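Local coordinates for protein putative cytochrome P450 hydroxylase (Chondromyces apiculatus DSM 436, PDB 6GMF) that binds heme b through an axial cysteine and probably acts as a cytochrome P450 monooxygenase on terpenes, at residues A[307-319]-A[328-340]. Residues are numbered along the deposited sequence; the frame is centred on the assembly and turned at random.
With HEM (protoporphyrin IX containing Fe), chain B.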
ATOM      1  N   LEU A 307      -2.283  12.457   7.481  1.00 16.23           N
ATOM      2  CA  LEU A 307      -2.883  11.248   8.030  1.00 16.18           C
ATOM      3  C   LEU A 307      -4.036  10.866   7.107  1.00 15.96           C
ATOM      4  O   LEU A 307      -5.152  11.338   7.315  1.00 16.35           O
ATOM      5  CB  LEU A 307      -3.404  11.514   9.437  1.00 17.02           C
ATOM      6  CG  LEU A 307      -2.337  11.949  10.459  1.00 16.63           C
ATOM      7  CD1 LEU A 307      -2.988  12.248  11.803  1.00 18.33           C
ATOM      8  CD2 LEU A 307      -1.277  10.899  10.635  1.00 19.95           C
ATOM      9  N   LEU A 308      -3.705  10.130   6.049  1.00 14.51           N
ATOM     10  CA  LEU A 308      -4.725   9.674   5.082  1.00 14.91           C
ATOM     11  C   LEU A 308      -5.898   8.996   5.816  1.00 15.50           C
ATOM     12  O   LEU A 308      -7.077   9.202   5.419  1.00 15.97           O
ATOM     13  CB  LEU A 308      -4.088   8.691   4.101  1.00 14.16           C
ATOM     14  CG  LEU A 308      -2.878   9.214   3.340  1.00 14.11           C
ATOM     15  CD1 LEU A 308      -2.435   8.156   2.376  1.00 15.53           C
ATOM     16  CD2 LEU A 308      -3.164  10.513   2.643  1.00 15.92           C
ATOM     17  N   ALA A 309      -5.592   8.198   6.837  1.00 14.95           N
ATOM     18  CA  ALA A 309      -6.627   7.388   7.484  1.00 16.31           C
ATOM     19  C   ALA A 309      -7.551   8.342   8.247  1.00 18.37           C
ATOM     20  O   ALA A 309      -8.737   8.095   8.348  1.00 19.42           O
ATOM     21  CB  ALA A 309      -5.990   6.408   8.417  1.00 16.50           C
ATOM     22  N   SER A 310      -6.966   9.366   8.883  1.00 16.19           N
ATOM     23  CA  SER A 310      -7.761  10.390   9.591  1.00 16.92           C
ATOM     24  C   SER A 310      -8.703  11.141   8.647  1.00 17.41           C
ATOM     25  O   SER A 310      -9.878  11.376   8.953  1.00 19.37           O
ATOM     26  CB  SER A 310      -6.895  11.348  10.314  1.00 17.25           C
ATOM     27  OG  SER A 310      -7.705  12.262  11.067  1.00 17.83           O
ATOM     28  N   ALA A 311      -8.173  11.585   7.509  1.00 16.69           N
ATOM     29  CA  ALA A 311      -8.928  12.271   6.463  1.00 16.69           C
ATOM     30  C   ALA A 311     -10.095  11.369   6.031  1.00 16.99           C
ATOM     31  O   ALA A 311     -11.244  11.836   5.871  1.00 16.77           O
ATOM     32  CB  ALA A 311      -8.019  12.575   5.291  1.00 16.11           C
ATOM     33  N   ASN A 312      -9.821  10.063   5.905  1.00 17.55           N
ATOM     34  CA  ASN A 312     -10.833   9.100   5.377  1.00 17.07           C
ATOM     35  C   ASN A 312     -11.897   8.808   6.429  1.00 17.97           C
ATOM     36  O   ASN A 312     -12.942   8.245   6.108  1.00 19.99           O
ATOM     37  CB  ASN A 312     -10.170   7.820   4.887  1.00 16.28           C
ATOM     38  CG  ASN A 312      -9.401   8.046   3.612  1.00 16.64           C
ATOM     39  OD1 ASN A 312      -9.676   9.021   2.913  1.00 17.85           O
ATOM     40  ND2 ASN A 312      -8.510   7.118   3.271  1.00 18.06           N
ATOM     41  N   ARG A 313     -11.644   9.160   7.688  1.00 18.47           N
ATOM     42  CA  ARG A 313     -12.662   9.028   8.727  1.00 18.10           C
ATOM     43  C   ARG A 313     -13.143  10.379   9.262  1.00 18.79           C
ATOM     44  O   ARG A 313     -13.637  10.464  10.397  1.00 19.58           O
ATOM     45  CB  ARG A 313     -12.126   8.098   9.795  1.00 20.99           C
ATOM     46  CG  ARG A 313     -12.109   6.658   9.323  1.00 22.94           C
ATOM     47  CD  ARG A 313     -12.748   5.811  10.375  1.00 23.81           C
ATOM     48  NE  ARG A 313     -12.411   4.428  10.277  1.00 22.80           N
ATOM     49  CZ  ARG A 313     -12.580   3.575  11.267  1.00 22.14           C
ATOM     50  NH1 ARG A 313     -13.117   3.985  12.424  1.00 22.97           N
ATOM     51  NH2 ARG A 313     -12.188   2.341  11.112  1.00 23.06           N
ATOM     52  N   ASP A 314     -13.067  11.409   8.440  1.00 18.36           N
ATOM     53  CA  ASP A 314     -13.423  12.735   8.856  1.00 21.08           C
ATOM     54  C   ASP A 314     -14.904  12.923   8.540  1.00 20.78           C
ATOM     55  O   ASP A 314     -15.246  12.897   7.363  1.00 20.25           O
ATOM     56  CB  ASP A 314     -12.524  13.761   8.176  1.00 20.43           C
ATOM     57  CG  ASP A 314     -12.755  15.192   8.598  1.00 22.95           C
ATOM     58  OD1 ASP A 314     -13.828  15.443   9.224  1.00 23.79           O
ATOM     59  OD2 ASP A 314     -11.865  16.051   8.297  1.00 20.92           O
ATOM     60  N   GLU A 315     -15.702  13.170   9.587  1.00 24.09           N
ATOM     61  CA  GLU A 315     -17.147  13.367   9.481  1.00 25.25           C
ATOM     62  C   GLU A 315     -17.500  14.526   8.537  1.00 26.99           C
ATOM     63  O   GLU A 315     -18.579  14.497   7.910  1.00 28.61           O
ATOM     64  CB  GLU A 315     -17.743  13.623  10.872  1.00 26.75           C
ATOM     65  N   SER A 316     -16.594  15.504   8.403  1.00 23.10           N
ATOM     66  CA  SER A 316     -16.710  16.648   7.460  1.00 25.68           C
ATOM     67  C   SER A 316     -16.990  16.164   6.048  1.00 23.90           C
ATOM     68  O   SER A 316     -17.616  16.858   5.265  1.00 26.73           O
ATOM     69  CB  SER A 316     -15.425  17.467   7.383  1.00 24.71           C
ATOM     70  OG  SER A 316     -15.230  18.173   8.576  1.00 39.18           O
ATOM     71  N   ARG A 317     -16.327  15.061   5.683  1.00 22.10           N
ATOM     72  CA  ARG A 317     -16.290  14.547   4.332  1.00 23.82           C
ATOM     73  C   ARG A 317     -17.121  13.277   4.182  1.00 23.42           C
ATOM     74  O   ARG A 317     -17.731  13.079   3.150  1.00 23.83           O
ATOM     75  CB  ARG A 317     -14.835  14.263   3.922  1.00 28.06           C
ATOM     76  CG  ARG A 317     -14.653  13.878   2.465  1.00 28.72           C
ATOM     77  CD  ARG A 317     -15.048  14.966   1.481  1.00 31.45           C
ATOM     78  NE  ARG A 317     -14.925  14.541   0.099  1.00 32.77           N
ATOM     79  CZ  ARG A 317     -15.728  13.683  -0.497  1.00 36.93           C
ATOM     80  NH1 ARG A 317     -16.605  13.004   0.219  1.00 42.05           N
ATOM     81  NH2 ARG A 317     -15.647  13.500  -1.806  1.00 36.79           N
ATOM     82  N   PHE A 318     -17.089  12.404   5.192  1.00 21.74           N
ATOM     83  CA  PHE A 318     -17.728  11.072   5.156  1.00 22.56           C
ATOM     84  C   PHE A 318     -18.648  10.927   6.355  1.00 23.19           C
ATOM     85  O   PHE A 318     -18.180  10.671   7.457  1.00 24.75           O
ATOM     86  CB  PHE A 318     -16.665   9.967   5.203  1.00 21.98           C
ATOM     87  CG  PHE A 318     -15.739   9.992   4.021  1.00 21.13           C
ATOM     88  CD1 PHE A 318     -16.200   9.613   2.774  1.00 20.94           C
ATOM     89  CD2 PHE A 318     -14.453  10.493   4.119  1.00 22.59           C
ATOM     90  CE1 PHE A 318     -15.407   9.709   1.649  1.00 22.66           C
ATOM     91  CE2 PHE A 318     -13.655  10.568   2.988  1.00 22.75           C
ATOM     92  CZ  PHE A 318     -14.124  10.166   1.759  1.00 21.98           C
ATOM     93  N   PRO A 319     -19.976  11.096   6.191  1.00 23.08           N
ATOM     94  CA  PRO A 319     -20.875  11.073   7.335  1.00 21.77           C
ATOM     95  C   PRO A 319     -20.868   9.727   8.066  1.00 22.62           C
ATOM     96  O   PRO A 319     -20.732   8.704   7.408  1.00 24.97           O
ATOM     97  CB  PRO A 319     -22.258  11.300   6.716  1.00 24.43           C
ATOM     98  CG  PRO A 319     -21.995  11.977   5.412  1.00 26.04           C
ATOM     99  CD  PRO A 319     -20.656  11.439   4.937  1.00 22.53           C
ATOM    100  N   ARG A 328     -21.993   2.947   1.168  1.00 24.78           N
ATOM    101  CA  ARG A 328     -21.848   4.390   1.198  1.00 24.91           C
ATOM    102  C   ARG A 328     -21.237   4.896  -0.114  1.00 26.81           C
ATOM    103  O   ARG A 328     -20.687   4.168  -0.926  1.00 25.95           O
ATOM    104  CB  ARG A 328     -20.993   4.837   2.389  1.00 26.67           C
ATOM    105  CG  ARG A 328     -19.499   4.824   2.120  1.00 25.71           C
ATOM    106  CD  ARG A 328     -18.740   5.655   3.133  1.00 21.81           C
ATOM    107  NE  ARG A 328     -18.989   5.277   4.505  1.00 21.61           N
ATOM    108  CZ  ARG A 328     -19.380   6.126   5.481  1.00 21.04           C
ATOM    109  NH1 ARG A 328     -19.598   7.389   5.187  1.00 21.90           N
ATOM    110  NH2 ARG A 328     -19.526   5.696   6.735  1.00 21.90           N
ATOM    111  N   ASP A 329     -21.274   6.204  -0.278  1.00 27.19           N
ATOM    112  CA  ASP A 329     -20.499   6.881  -1.297  1.00 27.58           C
ATOM    113  C   ASP A 329     -19.066   7.084  -0.772  1.00 27.87           C
ATOM    114  O   ASP A 329     -18.838   7.803   0.187  1.00 28.61           O
ATOM    115  CB  ASP A 329     -21.171   8.188  -1.728  1.00 32.93           C
ATOM    116  CG  ASP A 329     -20.288   9.117  -2.555  1.00 39.78           C
ATOM    117  OD1 ASP A 329     -19.347   8.623  -3.204  1.00 41.09           O
ATOM    118  OD2 ASP A 329     -20.544  10.352  -2.545  1.00 48.39           O
ATOM    119  N   THR A 330     -18.111   6.448  -1.448  1.00 23.69           N
ATOM    120  CA  THR A 330     -16.693   6.460  -1.023  1.00 21.91           C
ATOM    121  C   THR A 330     -15.858   7.454  -1.832  1.00 23.84           C
ATOM    122  O   THR A 330     -14.637   7.611  -1.582  1.00 23.22           O
ATOM    123  CB  THR A 330     -16.106   5.053  -1.225  1.00 22.83           C
ATOM    124  OG1 THR A 330     -16.258   4.692  -2.603  1.00 24.66           O
ATOM    125  CG2 THR A 330     -16.738   4.028  -0.306  1.00 23.39           C
ATOM    126  N   LYS A 331     -16.482   8.151  -2.784  1.00 23.68           N
ATOM    127  CA  LYS A 331     -15.768   9.042  -3.689  1.00 24.67           C
ATOM    128  C   LYS A 331     -14.991  10.074  -2.871  1.00 23.50           C
ATOM    129  O   LYS A 331     -15.501  10.624  -1.900  1.00 25.61           O
ATOM    130  CB  LYS A 331     -16.709   9.756  -4.665  1.00 29.82           C
ATOM    131  CG  LYS A 331     -17.284   8.893  -5.775  1.00 34.89           C
ATOM    132  CD  LYS A 331     -17.848   9.724  -6.926  1.00 37.38           C
ATOM    133  CE  LYS A 331     -18.940  10.678  -6.479  1.00 41.89           C
ATOM    134  NZ  LYS A 331     -20.163   9.950  -6.072  1.00 40.95           N
ATOM    135  N   GLY A 332     -13.742  10.293  -3.263  1.00 25.52           N
ATOM    136  CA  GLY A 332     -12.902  11.305  -2.659  1.00 24.57           C
ATOM    137  C   GLY A 332     -12.067  10.791  -1.502  1.00 22.33           C
ATOM    138  O   GLY A 332     -11.280  11.558  -0.928  1.00 23.07           O
ATOM    139  N   HIS A 333     -12.128   9.490  -1.172  1.00 20.06           N
ATOM    140  CA  HIS A 333     -11.147   8.981  -0.168  1.00 18.32           C
ATOM    141  C   HIS A 333      -9.707   9.163  -0.669  1.00 16.13           C
ATOM    142  O   HIS A 333      -9.435   9.238  -1.870  1.00 17.33           O
ATOM    143  CB  HIS A 333     -11.373   7.545   0.244  1.00 17.86           C
ATOM    144  CG  HIS A 333     -10.953   6.546  -0.781  1.00 18.54           C
ATOM    145  ND1 HIS A 333      -9.618   6.262  -1.061  1.00 18.11           N
ATOM    146  CD2 HIS A 333     -11.716   5.792  -1.608  1.00 20.71           C
ATOM    147  CE1 HIS A 333      -9.561   5.354  -2.009  1.00 18.75           C
ATOM    148  NE2 HIS A 333     -10.878   5.019  -2.357  1.00 19.45           N
ATOM    149  N   LEU A 334      -8.769   9.298   0.286  1.00 16.87           N
ATOM    150  CA  LEU A 334      -7.361   9.609  -0.017  1.00 15.75           C
ATOM    151  C   LEU A 334      -6.413   8.406   0.246  1.00 17.26           C
ATOM    152  O   LEU A 334      -5.221   8.572   0.445  1.00 16.45           O
ATOM    153  CB  LEU A 334      -6.951  10.770   0.877  1.00 16.15           C
ATOM    154  CG  LEU A 334      -7.756  12.049   0.695  1.00 17.57           C
ATOM    155  CD1 LEU A 334      -7.182  13.155   1.580  1.00 19.06           C
ATOM    156  CD2 LEU A 334      -7.721  12.474  -0.752  1.00 19.72           C
ATOM    157  N   ALA A 335      -6.931   7.182   0.231  1.00 15.72           N
ATOM    158  CA  ALA A 335      -6.131   5.989   0.525  1.00 15.87           C
ATOM    159  C   ALA A 335      -4.949   5.852  -0.447  1.00 15.65           C
ATOM    160  O   ALA A 335      -3.953   5.250  -0.058  1.00 15.79           O
ATOM    161  CB  ALA A 335      -6.946   4.736   0.552  1.00 15.57           C
ATOM    162  N   PHE A 336      -5.096   6.317  -1.707  1.00 14.94           N
ATOM    163  CA  PHE A 336      -4.060   6.222  -2.712  1.00 14.73           C
ATOM    164  C   PHE A 336      -3.291   7.537  -2.863  1.00 14.52           C
ATOM    165  O   PHE A 336      -2.545   7.706  -3.830  1.00 16.18           O
ATOM    166  CB  PHE A 336      -4.699   5.782  -4.038  1.00 15.25           C
ATOM    167  CG  PHE A 336      -5.098   4.336  -4.084  1.00 14.90           C
ATOM    168  CD1 PHE A 336      -4.180   3.340  -3.828  1.00 15.33           C
ATOM    169  CD2 PHE A 336      -6.395   3.948  -4.394  1.00 16.19           C
ATOM    170  CE1 PHE A 336      -4.489   2.004  -3.899  1.00 15.64           C
ATOM    171  CE2 PHE A 336      -6.721   2.608  -4.448  1.00 17.43           C
ATOM    172  CZ  PHE A 336      -5.778   1.626  -4.222  1.00 15.91           C
ATOM    173  N   GLY A 337      -3.477   8.476  -1.928  1.00 16.31           N
ATOM    174  CA  GLY A 337      -2.972   9.794  -2.038  1.00 16.79           C
ATOM    175  C   GLY A 337      -3.779  10.640  -3.013  1.00 16.98           C
ATOM    176  O   GLY A 337      -4.972  10.429  -3.217  1.00 18.38           O
ATOM    177  N   LEU A 338      -3.118  11.651  -3.570  1.00 17.55           N
ATOM    178  CA  LEU A 338      -3.742  12.738  -4.281  1.00 17.36           C
ATOM    179  C   LEU A 338      -2.680  13.517  -5.051  1.00 18.01           C
ATOM    180  O   LEU A 338      -1.620  13.807  -4.529  1.00 18.55           O
ATOM    181  CB  LEU A 338      -4.414  13.650  -3.262  1.00 18.15           C
ATOM    182  CG  LEU A 338      -5.335  14.742  -3.786  1.00 19.51           C
ATOM    183  CD1 LEU A 338      -6.568  14.094  -4.419  1.00 20.77           C
ATOM    184  CD2 LEU A 338      -5.738  15.651  -2.658  1.00 20.98           C
ATOM    185  N   ASP A 339      -3.056  13.942  -6.254  1.00 18.77           N
ATOM    186  CA  ASP A 339      -2.235  14.807  -7.077  1.00 20.52           C
ATOM    187  C   ASP A 339      -0.994  14.062  -7.616  1.00 19.47           C
ATOM    188  O   ASP A 339      -1.090  12.936  -8.081  1.00 19.59           O
ATOM    189  CB  ASP A 339      -1.915  16.093  -6.336  1.00 22.25           C
ATOM    190  CG  ASP A 339      -1.866  17.287  -7.283  1.00 28.42           C
ATOM    191  OD1 ASP A 339      -1.647  17.053  -8.496  1.00 29.86           O
ATOM    192  OD2 ASP A 339      -2.083  18.422  -6.792  1.00 23.91           O
ATOM    193  N   ILE A 340       0.183  14.696  -7.590  1.00 19.04           N
ATOM    194  CA  ILE A 340       1.264  14.238  -8.482  1.00 19.27           C
ATOM    195  C   ILE A 340       1.794  12.837  -8.126  1.00 17.48           C
ATOM    196  O   ILE A 340       2.228  12.113  -9.033  1.00 18.27           O
ATOM    197  CB  ILE A 340       2.392  15.261  -8.588  1.00 19.02           C
ATOM    198  CG1 ILE A 340       3.126  15.541  -7.275  1.00 19.42           C
ATOM    199  CG2 ILE A 340       1.857  16.540  -9.216  1.00 20.16           C
ATOM    200  CD1 ILE A 340       4.380  16.345  -7.478  1.00 19.83           C
TER
HETATM  201  CHA HEM B 501       2.306   5.864  -4.215  1.00 15.48           C
HETATM  202  CHB HEM B 501      -0.946   3.906  -1.416  1.00 13.76           C
HETATM  203  CHC HEM B 501      -0.428  -0.243  -3.854  1.00 14.52           C
HETATM  204  CHD HEM B 501       3.110   1.617  -6.398  1.00 13.83           C
HETATM  205  C1A HEM B 501       1.333   5.694  -3.258  1.00 14.07           C
HETATM  206  C2A HEM B 501       0.852   6.783  -2.478  1.00 14.37           C
HETATM  207  C3A HEM B 501      -0.063   6.211  -1.654  1.00 13.48           C
HETATM  208  C4A HEM B 501      -0.135   4.833  -1.982  1.00 13.73           C
HETATM  209  CMA HEM B 501      -0.856   6.843  -0.536  1.00 13.69           C
HETATM  210  CAA HEM B 501       1.251   8.232  -2.501  1.00 15.92           C
HETATM  211  CBA HEM B 501       2.560   8.528  -1.720  1.00 14.10           C
HETATM  212  CGA HEM B 501       2.879  10.005  -1.628  1.00 16.38           C
HETATM  213  O1A HEM B 501       2.058  10.860  -2.045  1.00 16.63           O
HETATM  214  O2A HEM B 501       3.956  10.272  -0.999  1.00 16.83           O
HETATM  215  C1B HEM B 501      -1.103   2.568  -1.811  1.00 14.18           C
HETATM  216  C2B HEM B 501      -2.058   1.639  -1.267  1.00 13.53           C
HETATM  217  C3B HEM B 501      -1.927   0.458  -1.926  1.00 14.26           C
HETATM  218  C4B HEM B 501      -0.876   0.679  -2.923  1.00 13.77           C
HETATM  219  CMB HEM B 501      -2.964   2.007  -0.162  1.00 14.09           C
HETATM  220  CAB HEM B 501      -2.700  -0.840  -1.817  1.00 15.10           C
HETATM  221  CBB HEM B 501      -3.884  -0.834  -1.299  1.00 18.55           C
HETATM  222  C1C HEM B 501       0.525  -0.132  -4.804  1.00 13.37           C
HETATM  223  C2C HEM B 501       0.925  -1.190  -5.689  1.00 14.40           C
HETATM  224  C3C HEM B 501       1.953  -0.607  -6.412  1.00 14.83           C
HETATM  225  C4C HEM B 501       2.181   0.705  -5.941  1.00 14.45           C
HETATM  226  CMC HEM B 501       0.227  -2.504  -5.890  1.00 15.99           C
HETATM  227  CAC HEM B 501       2.751  -1.158  -7.507  1.00 15.77           C
HETATM  228  CBC HEM B 501       2.785  -2.423  -7.854  1.00 21.61           C
HETATM  229  C1D HEM B 501       3.184   2.917  -5.972  1.00 15.43           C
HETATM  230  C2D HEM B 501       4.208   3.867  -6.497  1.00 15.60           C
HETATM  231  C3D HEM B 501       3.971   5.054  -5.901  1.00 15.79           C
HETATM  232  C4D HEM B 501       2.822   4.837  -5.016  1.00 14.91           C
HETATM  233  CMD HEM B 501       5.238   3.451  -7.536  1.00 15.91           C
HETATM  234  CAD HEM B 501       4.747   6.325  -6.106  1.00 15.97           C
HETATM  235  CBD HEM B 501       4.161   7.304  -7.137  1.00 16.79           C
HETATM  236  CGD HEM B 501       4.924   8.610  -7.215  1.00 18.57           C
HETATM  237  O1D HEM B 501       4.762   9.284  -8.247  1.00 19.76           O
HETATM  238  O2D HEM B 501       5.651   8.983  -6.258  1.00 17.09           O
HETATM  239  NA  HEM B 501       0.711   4.494  -2.953  1.00 15.49           N
HETATM  240  NB  HEM B 501      -0.458   1.935  -2.784  1.00 13.73           N
HETATM  241  NC  HEM B 501       1.314   0.995  -4.926  1.00 15.30           N
HETATM  242  ND  HEM B 501       2.420   3.557  -5.021  1.00 14.46           N
HETATM  243 FE   HEM B 501       0.941   2.806  -4.003  1.00 15.67          FE
HETATM  244  O   HOH W   1     -18.154  10.584  -0.791  1.00 37.81           O
HETATM  245  O   HOH W   2       2.444   2.327  -2.409  1.00 21.01           O
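The start of the P450 cysteine-ligand signature (Phe336, Gly337, then Cys343) and the loop before it pack against the short helix 308-312 and the turn that follows it; one anchor is Asn312. Its OD1 accepts the backbone N of Leu334 at 2.8 Å. That bond is nearly straight (N-H...O 175°) and lies in the carboxamide plane, on a lone pair of OD1. With CG anti to the carbonyl carbon (chi1 -71°), the amide is turned onto the backbone of His333 and Leu334; ND2 bonds Ser278, fixing the rotation of the group. The amide stands almost perpendicular to the His333 ring, whose ND1 accepts Ala335 N in the ring plane while NE2 goes to Glu271. Two consecutive backbone N-H groups of the loop are thereby held by side chains.

Toward the heme, Leu308 and Leu334 cross at about a right angle, CD2 of Leu308 lying 4.2 Å from Leu334 CB. Leu308 CD1 rests on Leu334 O at 3.4 Å and also reaches the porphyrin methyl CMA at 3.6 Å, while Leu334 CD1 meets Ala311 CB at 3.8 Å. Leu334 O accepts Gly337 N, closing a type I turn against the cofactor.

At the far end, the Phe318 ring meets the type II turn Thr330-His333 with its edge, CZ 3.6 Å from His333 N, and Arg317 CG covers one face. Water 1 accepts from Arg317 NH1 in the guanidinium plane and donates to Asp329 O and Lys331 O. Arg328 gives NH1 to Pro319 O at 2.8 Å, nearly in its guanidinium plane, with a weak bond from NH2. Its NE forms a salt bridge with Glu272, probably joining the Glu-Arg-Arg network characteristic of P450s, with Arg275, which also bonds Asn312 O.

The polar bonds thus run in opposite senses: Asn312 holds the 328-340 backbone, Arg328 grips that of 307-319. Beside the heme, Leu308 makes van der Waals contact over the turn carbonyl. With the Phe336-Cys343 backbone bond, this is consistent with positioning the approach to the cysteine ligand.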